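Local coordinates for protein TRAP dicarboxylate transporter, DctP subunit (Anaerococcus prevoti, PDB 4N91) that binds D-glucuronate in either anomeric form as a solute-binding protein of the TRAP family, probably delivering it to a membrane transporter, at residues Y55-I66 with L254-G265. Numbering follows the deposited sequence.
Sequences YVEDKLGDKYDI and LPEEDRKVFDEG
Y55 reaches from helix 44-60 across V261, E264 and G265 of helix 256-290. Its CB leads off with CG anti to the backbone N (chi1 178°), which sends the ring across the other helix. CD2 lies 3.7 Å from G265 CA, where the helix has no side chain in the way. CE2 touches E264 CB, and the carbonyl O of V261 lies at the ring edge. At the tip, OH donates a 2.5 Å hydrogen bond to E264 OE1. It meets that oxygen from above the carboxylate plane, with ring and carboxylate 82° apart. K59 NZ makes a salt bridge to E264 OE1 too, with a weak, 3.3 Å hydrogen bond. A phenylalanine in place of Y55 would probably leave E264 OE1 with only the weak bond from K59 across this contact.

Between the polar ends, V261 fits as a knob into a hole formed by Y55, V56, K59 and L60. L60 and V261 reach toward each other tip to tip, with L60 CD2 3.8 Å from V261 CB. V56 CG1 sits over one face of the F262 ring in a CH-pi contact. The F262 edge points into the face of Y64, a T-shaped pair with centroids 5.2 Å apart. On the opposite face of Y64 lies K63 CG.

Near the start of helix 256-290, D258 takes two bonds on one oxygen. Y64 OH gives D258 OD2 a very short 2.5 Å bond. K63 NZ makes a 2.8 Å salt bridge to D258 OD2, its extended chain crossing the D258 side chain at about a right angle.

The two helix segments run nearly antiparallel, at 152° and 9.4 Å between axes. F262 also touches F52 of helix 44-60 and stacks edge-to-face with W250 of helix 248-253. Y64 and I66, on edge strand 64-69 of the five-stranded mixed sheet, touch I33 of adjacent strand 31-36, away from the glucuronate pocket.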
ATOM      1  N   TYR A  55     -11.732 -19.786  -4.007  1.00 20.14           N
ATOM      2  CA  TYR A  55     -13.140 -19.455  -3.897  1.00 21.08           C
ATOM      3  C   TYR A  55     -13.791 -19.432  -5.272  1.00 23.87           C
ATOM      4  O   TYR A  55     -14.838 -20.054  -5.489  1.00 24.98           O
ATOM      5  CB  TYR A  55     -13.358 -18.115  -3.198  1.00 20.18           C
ATOM      6  CG  TYR A  55     -14.818 -17.760  -3.122  1.00 20.58           C
ATOM      7  CD1 TYR A  55     -15.618 -18.268  -2.100  1.00 26.23           C
ATOM      8  CD2 TYR A  55     -15.415 -16.955  -4.078  1.00 22.55           C
ATOM      9  CE1 TYR A  55     -16.959 -17.965  -2.034  1.00 26.42           C
ATOM     10  CE2 TYR A  55     -16.762 -16.651  -4.022  1.00 26.00           C
ATOM     11  CZ  TYR A  55     -17.529 -17.161  -2.996  1.00 29.79           C
ATOM     12  OH  TYR A  55     -18.878 -16.873  -2.938  1.00 33.21           O
ATOM     13  N   VAL A  56     -13.187 -18.703  -6.202  1.00 21.23           N
ATOM     14  CA  VAL A  56     -13.810 -18.512  -7.503  1.00 23.58           C
ATOM     15  C   VAL A  56     -13.819 -19.813  -8.293  1.00 26.41           C
ATOM     16  O   VAL A  56     -14.826 -20.168  -8.898  1.00 26.83           O
ATOM     17  CB  VAL A  56     -13.111 -17.396  -8.309  1.00 22.50           C
ATOM     18  CG1 VAL A  56     -13.651 -17.355  -9.726  1.00 27.35           C
ATOM     19  CG2 VAL A  56     -13.294 -16.061  -7.618  1.00 22.93           C
ATOM     20  N   GLU A  57     -12.705 -20.533  -8.286  1.00 25.22           N
ATOM     21  CA  GLU A  57     -12.614 -21.764  -9.052  1.00 27.16           C
ATOM     22  C   GLU A  57     -13.537 -22.850  -8.503  1.00 31.40           C
ATOM     23  O   GLU A  57     -14.021 -23.692  -9.256  1.00 30.57           O
ATOM     24  CB  GLU A  57     -11.160 -22.244  -9.108  1.00 27.91           C
ATOM     25  CG  GLU A  57     -10.280 -21.317  -9.930  1.00 26.55           C
ATOM     26  CD  GLU A  57      -8.884 -21.857 -10.148  1.00 31.13           C
ATOM     27  OE1 GLU A  57      -8.561 -22.948  -9.626  1.00 34.55           O
ATOM     28  OE2 GLU A  57      -8.104 -21.173 -10.852  1.00 27.27           O
ATOM     29  N   ASP A  58     -13.792 -22.828  -7.200  1.00 26.92           N
ATOM     30  CA  ASP A  58     -14.729 -23.779  -6.612  1.00 29.26           C
ATOM     31  C   ASP A  58     -16.140 -23.558  -7.146  1.00 35.77           C
ATOM     32  O   ASP A  58     -16.902 -24.518  -7.295  1.00 35.26           O
ATOM     33  CB  ASP A  58     -14.741 -23.677  -5.088  1.00 33.41           C
ATOM     34  CG  ASP A  58     -13.561 -24.389  -4.436  1.00 46.94           C
ATOM     35  OD1 ASP A  58     -12.852 -25.152  -5.129  1.00 51.49           O
ATOM     36  OD2 ASP A  58     -13.349 -24.188  -3.219  1.00 49.72           O
ATOM     37  N   LYS A  59     -16.507 -22.311  -7.426  1.00 29.28           N
ATOM     38  CA  LYS A  59     -17.863 -22.031  -7.902  1.00 35.57           C
ATOM     39  C   LYS A  59     -17.965 -22.088  -9.427  1.00 36.75           C
ATOM     40  O   LYS A  59     -19.020 -22.417  -9.970  1.00 39.12           O
ATOM     41  CB  LYS A  59     -18.359 -20.663  -7.420  1.00 34.36           C
ATOM     42  CG  LYS A  59     -18.180 -20.402  -5.922  1.00 39.38           C
ATOM     43  CD  LYS A  59     -19.498 -20.219  -5.189  1.00 46.51           C
ATOM     44  CE  LYS A  59     -20.298 -19.048  -5.761  1.00 50.92           C
ATOM     45  NZ  LYS A  59     -21.467 -18.631  -4.923  1.00 47.73           N
ATOM     46  N   LEU A  60     -16.868 -21.774 -10.103  1.00 31.44           N
ATOM     47  CA  LEU A  60     -16.849 -21.532 -11.541  1.00 36.41           C
ATOM     48  C   LEU A  60     -15.563 -22.074 -12.195  1.00 44.99           C
ATOM     49  O   LEU A  60     -15.080 -21.509 -13.182  1.00 44.47           O
ATOM     50  CB  LEU A  60     -16.877 -20.025 -11.769  1.00 38.44           C
ATOM     51  CG  LEU A  60     -18.161 -19.260 -12.057  1.00 44.27           C
ATOM     52  CD1 LEU A  60     -19.344 -19.741 -11.269  1.00 49.01           C
ATOM     53  CD2 LEU A  60     -17.879 -17.799 -11.770  1.00 42.03           C
ATOM     54  N   GLY A  61     -14.992 -23.143 -11.648  1.00 48.91           N
ATOM     55  CA  GLY A  61     -13.692 -23.617 -12.109  1.00 47.36           C
ATOM     56  C   GLY A  61     -13.685 -24.231 -13.501  1.00 49.67           C
ATOM     57  O   GLY A  61     -12.651 -24.255 -14.177  1.00 52.65           O
ATOM     58  N   ASP A  62     -14.829 -24.743 -13.938  1.00 51.13           N
ATOM     59  CA  ASP A  62     -14.933 -25.260 -15.297  1.00 55.74           C
ATOM     60  C   ASP A  62     -14.703 -24.143 -16.317  1.00 56.98           C
ATOM     61  O   ASP A  62     -14.392 -24.413 -17.476  1.00 61.40           O
ATOM     62  CB  ASP A  62     -16.311 -25.891 -15.541  1.00 60.38           C
ATOM     63  CG  ASP A  62     -16.491 -27.214 -14.818  1.00 69.31           C
ATOM     64  OD1 ASP A  62     -15.473 -27.838 -14.446  1.00 73.01           O
ATOM     65  OD2 ASP A  62     -17.653 -27.636 -14.630  1.00 71.70           O
ATOM     66  N   LYS A  63     -14.858 -22.892 -15.883  1.00 44.39           N
ATOM     67  CA  LYS A  63     -14.910 -21.757 -16.802  1.00 37.52           C
ATOM     68  C   LYS A  63     -13.710 -20.822 -16.709  1.00 34.42           C
ATOM     69  O   LYS A  63     -13.293 -20.237 -17.709  1.00 34.05           O
ATOM     70  CB  LYS A  63     -16.172 -20.948 -16.532  1.00 39.00           C
ATOM     71  CG  LYS A  63     -16.468 -19.900 -17.578  1.00 43.89           C
ATOM     72  CD  LYS A  63     -17.857 -19.309 -17.371  1.00 50.49           C
ATOM     73  CE  LYS A  63     -18.181 -18.249 -18.412  1.00 46.97           C
ATOM     74  NZ  LYS A  63     -19.534 -17.663 -18.183  1.00 48.13           N
ATOM     75  N   TYR A  64     -13.179 -20.647 -15.505  1.00 31.56           N
ATOM     76  CA  TYR A  64     -12.070 -19.731 -15.315  1.00 29.97           C
ATOM     77  C   TYR A  64     -10.888 -20.424 -14.665  1.00 33.18           C
ATOM     78  O   TYR A  64     -11.043 -21.209 -13.731  1.00 35.72           O
ATOM     79  CB  TYR A  64     -12.487 -18.534 -14.452  1.00 32.95           C
ATOM     80  CG  TYR A  64     -13.599 -17.684 -15.028  1.00 32.84           C
ATOM     81  CD1 TYR A  64     -13.340 -16.713 -15.985  1.00 29.56           C
ATOM     82  CD2 TYR A  64     -14.909 -17.849 -14.608  1.00 30.71           C
ATOM     83  CE1 TYR A  64     -14.360 -15.929 -16.509  1.00 32.48           C
ATOM     84  CE2 TYR A  64     -15.929 -17.079 -15.125  1.00 30.68           C
ATOM     85  CZ  TYR A  64     -15.653 -16.122 -16.077  1.00 32.53           C
ATOM     86  OH  TYR A  64     -16.676 -15.354 -16.586  1.00 34.92           O
ATOM     87  N   ASP A  65      -9.701 -20.125 -15.176  1.00 30.28           N
ATOM     88  CA  ASP A  65      -8.469 -20.520 -14.528  1.00 31.13           C
ATOM     89  C   ASP A  65      -7.814 -19.244 -14.017  1.00 27.77           C
ATOM     90  O   ASP A  65      -7.349 -18.432 -14.804  1.00 27.59           O
ATOM     91  CB  ASP A  65      -7.548 -21.233 -15.509  1.00 33.87           C
ATOM     92  CG  ASP A  65      -6.200 -21.571 -14.902  1.00 38.05           C
ATOM     93  OD1 ASP A  65      -6.060 -21.510 -13.662  1.00 36.80           O
ATOM     94  OD2 ASP A  65      -5.278 -21.910 -15.664  1.00 40.17           O
ATOM     95  N   ILE A  66      -7.822 -19.050 -12.705  1.00 27.28           N
ATOM     96  CA  ILE A  66      -7.183 -17.866 -12.121  1.00 26.79           C
ATOM     97  C   ILE A  66      -5.707 -18.157 -11.874  1.00 25.70           C
ATOM     98  O   ILE A  66      -5.364 -19.125 -11.200  1.00 24.47           O
ATOM     99  CB  ILE A  66      -7.914 -17.437 -10.832  1.00 27.51           C
ATOM    100  CG1 ILE A  66      -9.268 -16.821 -11.206  1.00 34.59           C
ATOM    101  CG2 ILE A  66      -7.084 -16.461 -10.031  1.00 23.98           C
ATOM    102  CD1 ILE A  66     -10.185 -16.584 -10.045  1.00 38.89           C
ATOM    103  N   LEU A 254     -18.184  -9.190 -17.457  1.00 26.40           N
ATOM    104  CA  LEU A 254     -18.605 -10.453 -16.867  1.00 25.25           C
ATOM    105  C   LEU A 254     -20.129 -10.602 -16.853  1.00 28.66           C
ATOM    106  O   LEU A 254     -20.855  -9.655 -16.529  1.00 32.58           O
ATOM    107  CB  LEU A 254     -18.094 -10.592 -15.437  1.00 29.37           C
ATOM    108  CG  LEU A 254     -16.577 -10.637 -15.283  1.00 25.73           C
ATOM    109  CD1 LEU A 254     -16.244 -10.662 -13.814  1.00 26.80           C
ATOM    110  CD2 LEU A 254     -15.996 -11.857 -15.966  1.00 27.18           C
ATOM    111  N   PRO A 255     -20.615 -11.797 -17.179  1.00 30.37           N
ATOM    112  CA  PRO A 255     -22.041 -12.076 -16.975  1.00 28.80           C
ATOM    113  C   PRO A 255     -22.433 -11.865 -15.517  1.00 36.82           C
ATOM    114  O   PRO A 255     -21.575 -12.023 -14.636  1.00 31.67           O
ATOM    115  CB  PRO A 255     -22.158 -13.559 -17.326  1.00 32.18           C
ATOM    116  CG  PRO A 255     -21.035 -13.832 -18.220  1.00 36.46           C
ATOM    117  CD  PRO A 255     -19.905 -12.958 -17.737  1.00 31.27           C
ATOM    118  N   GLU A 256     -23.704 -11.559 -15.266  1.00 35.99           N
ATOM    119  CA  GLU A 256     -24.181 -11.201 -13.934  1.00 37.36           C
ATOM    120  C   GLU A 256     -23.740 -12.191 -12.870  1.00 35.59           C
ATOM    121  O   GLU A 256     -23.265 -11.799 -11.805  1.00 34.98           O
ATOM    122  CB  GLU A 256     -25.719 -11.128 -13.907  1.00 43.07           C
ATOM    123  CG  GLU A 256     -26.287 -10.856 -12.503  1.00 50.51           C
ATOM    124  CD  GLU A 256     -27.796 -11.071 -12.401  1.00 60.43           C
ATOM    125  OE1 GLU A 256     -28.409 -11.582 -13.365  1.00 62.90           O
ATOM    126  OE2 GLU A 256     -28.371 -10.734 -11.339  1.00 62.31           O
ATOM    127  N   GLU A 257     -23.927 -13.475 -13.155  1.00 34.45           N
ATOM    128  CA  GLU A 257     -23.718 -14.503 -12.152  1.00 41.26           C
ATOM    129  C   GLU A 257     -22.239 -14.668 -11.884  1.00 33.58           C
ATOM    130  O   GLU A 257     -21.836 -14.911 -10.750  1.00 34.37           O
ATOM    131  CB  GLU A 257     -24.330 -15.828 -12.590  1.00 48.15           C
ATOM    132  CG  GLU A 257     -25.829 -15.904 -12.326  1.00 60.77           C
ATOM    133  CD  GLU A 257     -26.160 -15.869 -10.833  1.00 67.74           C
ATOM    134  OE1 GLU A 257     -25.692 -16.770 -10.097  1.00 69.95           O
ATOM    135  OE2 GLU A 257     -26.875 -14.938 -10.396  1.00 66.76           O
ATOM    136  N   ASP A 258     -21.433 -14.530 -12.929  1.00 28.49           N
ATOM    137  CA  ASP A 258     -19.988 -14.602 -12.767  1.00 25.65           C
ATOM    138  C   ASP A 258     -19.468 -13.417 -11.952  1.00 26.42           C
ATOM    139  O   ASP A 258     -18.607 -13.576 -11.082  1.00 26.66           O
ATOM    140  CB  ASP A 258     -19.299 -14.632 -14.122  1.00 25.49           C
ATOM    141  CG  ASP A 258     -19.613 -15.881 -14.904  1.00 40.39           C
ATOM    142  OD1 ASP A 258     -20.517 -16.625 -14.486  1.00 48.10           O
ATOM    143  OD2 ASP A 258     -18.957 -16.118 -15.937  1.00 39.32           O
ATOM    144  N   ARG A 259     -19.977 -12.229 -12.253  1.00 26.79           N
ATOM    145  CA  ARG A 259     -19.593 -11.015 -11.541  1.00 28.27           C
ATOM    146  C   ARG A 259     -19.891 -11.162 -10.056  1.00 27.77           C
ATOM    147  O   ARG A 259     -19.118 -10.721  -9.215  1.00 26.82           O
ATOM    148  CB  ARG A 259     -20.343  -9.802 -12.088  1.00 29.60           C
ATOM    149  CG  ARG A 259     -20.066  -8.504 -11.343  1.00 28.38           C
ATOM    150  CD  ARG A 259     -18.593  -8.117 -11.441  1.00 28.88           C
ATOM    151  NE  ARG A 259     -18.288  -6.903 -10.689  1.00 31.40           N
ATOM    152  CZ  ARG A 259     -18.511  -5.666 -11.130  1.00 36.32           C
ATOM    153  NH1 ARG A 259     -19.034  -5.462 -12.334  1.00 35.08           N
ATOM    154  NH2 ARG A 259     -18.195  -4.627 -10.364  1.00 37.44           N
ATOM    155  N   LYS A 260     -21.020 -11.776  -9.728  1.00 28.52           N
ATOM    156  CA  LYS A 260     -21.373 -11.943  -8.326  1.00 26.06           C
ATOM    157  C   LYS A 260     -20.335 -12.808  -7.606  1.00 22.70           C
ATOM    158  O   LYS A 260     -19.937 -12.518  -6.474  1.00 25.27           O
ATOM    159  CB  LYS A 260     -22.782 -12.517  -8.189  1.00 32.72           C
ATOM    160  CG  LYS A 260     -23.827 -11.456  -8.469  1.00 44.99           C
ATOM    161  CD  LYS A 260     -25.205 -12.044  -8.637  1.00 52.69           C
ATOM    162  CE  LYS A 260     -26.255 -10.955  -8.620  1.00 58.39           C
ATOM    163  NZ  LYS A 260     -27.538 -11.454  -9.174  1.00 64.13           N
ATOM    164  N   VAL A 261     -19.860 -13.845  -8.286  1.00 23.36           N
ATOM    165  CA  VAL A 261     -18.868 -14.736  -7.700  1.00 24.45           C
ATOM    166  C   VAL A 261     -17.529 -14.018  -7.554  1.00 22.32           C
ATOM    167  O   VAL A 261     -16.882 -14.107  -6.510  1.00 20.67           O
ATOM    168  CB  VAL A 261     -18.705 -16.027  -8.508  1.00 24.30           C
ATOM    169  CG1 VAL A 261     -17.529 -16.830  -7.987  1.00 27.77           C
ATOM    170  CG2 VAL A 261     -20.020 -16.851  -8.466  1.00 26.51           C
ATOM    171  N   PHE A 262     -17.098 -13.304  -8.588  1.00 20.41           N
ATOM    172  CA  PHE A 262     -15.859 -12.537  -8.447  1.00 20.33           C
ATOM    173  C   PHE A 262     -15.944 -11.521  -7.321  1.00 18.63           C
ATOM    174  O   PHE A 262     -14.971 -11.352  -6.569  1.00 20.81           O
ATOM    175  CB  PHE A 262     -15.463 -11.856  -9.761  1.00 20.94           C
ATOM    176  CG  PHE A 262     -14.706 -12.746 -10.675  1.00 20.69           C
ATOM    177  CD1 PHE A 262     -13.334 -12.795 -10.626  1.00 22.57           C
ATOM    178  CD2 PHE A 262     -15.368 -13.560 -11.578  1.00 25.83           C
ATOM    179  CE1 PHE A 262     -12.640 -13.618 -11.473  1.00 24.70           C
ATOM    180  CE2 PHE A 262     -14.670 -14.388 -12.418  1.00 23.75           C
ATOM    181  CZ  PHE A 262     -13.316 -14.428 -12.357  1.00 22.60           C
ATOM    182  N   ASP A 263     -17.085 -10.854  -7.183  1.00 22.39           N
ATOM    183  CA  ASP A 263     -17.248  -9.854  -6.132  1.00 24.77           C
ATOM    184  C   ASP A 263     -17.130 -10.504  -4.742  1.00 23.78           C
ATOM    185  O   ASP A 263     -16.479  -9.969  -3.845  1.00 21.03           O
ATOM    186  CB  ASP A 263     -18.587  -9.115  -6.276  1.00 26.06           C
ATOM    187  CG  ASP A 263     -18.610  -8.148  -7.467  1.00 33.73           C
ATOM    188  OD1 ASP A 263     -17.564  -7.939  -8.110  1.00 27.13           O
ATOM    189  OD2 ASP A 263     -19.689  -7.589  -7.761  1.00 40.59           O
ATOM    190  N   GLU A 264     -17.757 -11.661  -4.576  1.00 20.68           N
ATOM    191  CA  GLU A 264     -17.665 -12.414  -3.328  1.00 19.70           C
ATOM    192  C   GLU A 264     -16.213 -12.801  -3.090  1.00 21.35           C
ATOM    193  O   GLU A 264     -15.699 -12.724  -1.962  1.00 22.50           O
ATOM    194  CB  GLU A 264     -18.549 -13.664  -3.389  1.00 23.80           C
ATOM    195  CG  GLU A 264     -20.045 -13.398  -3.363  1.00 38.80           C
ATOM    196  CD  GLU A 264     -20.890 -14.640  -3.723  1.00 56.25           C
ATOM    197  OE1 GLU A 264     -20.395 -15.532  -4.457  1.00 56.06           O
ATOM    198  OE2 GLU A 264     -22.058 -14.724  -3.272  1.00 59.73           O
ATOM    199  N   GLY A 265     -15.532 -13.192  -4.165  1.00 17.87           N
ATOM    200  CA  GLY A 265     -14.123 -13.517  -4.072  1.00 15.99           C
ATOM    201  C   GLY A 265     -13.267 -12.366  -3.598  1.00 16.36           C
ATOM    202  O   GLY A 265     -12.326 -12.575  -2.846  1.00 19.94           O
TER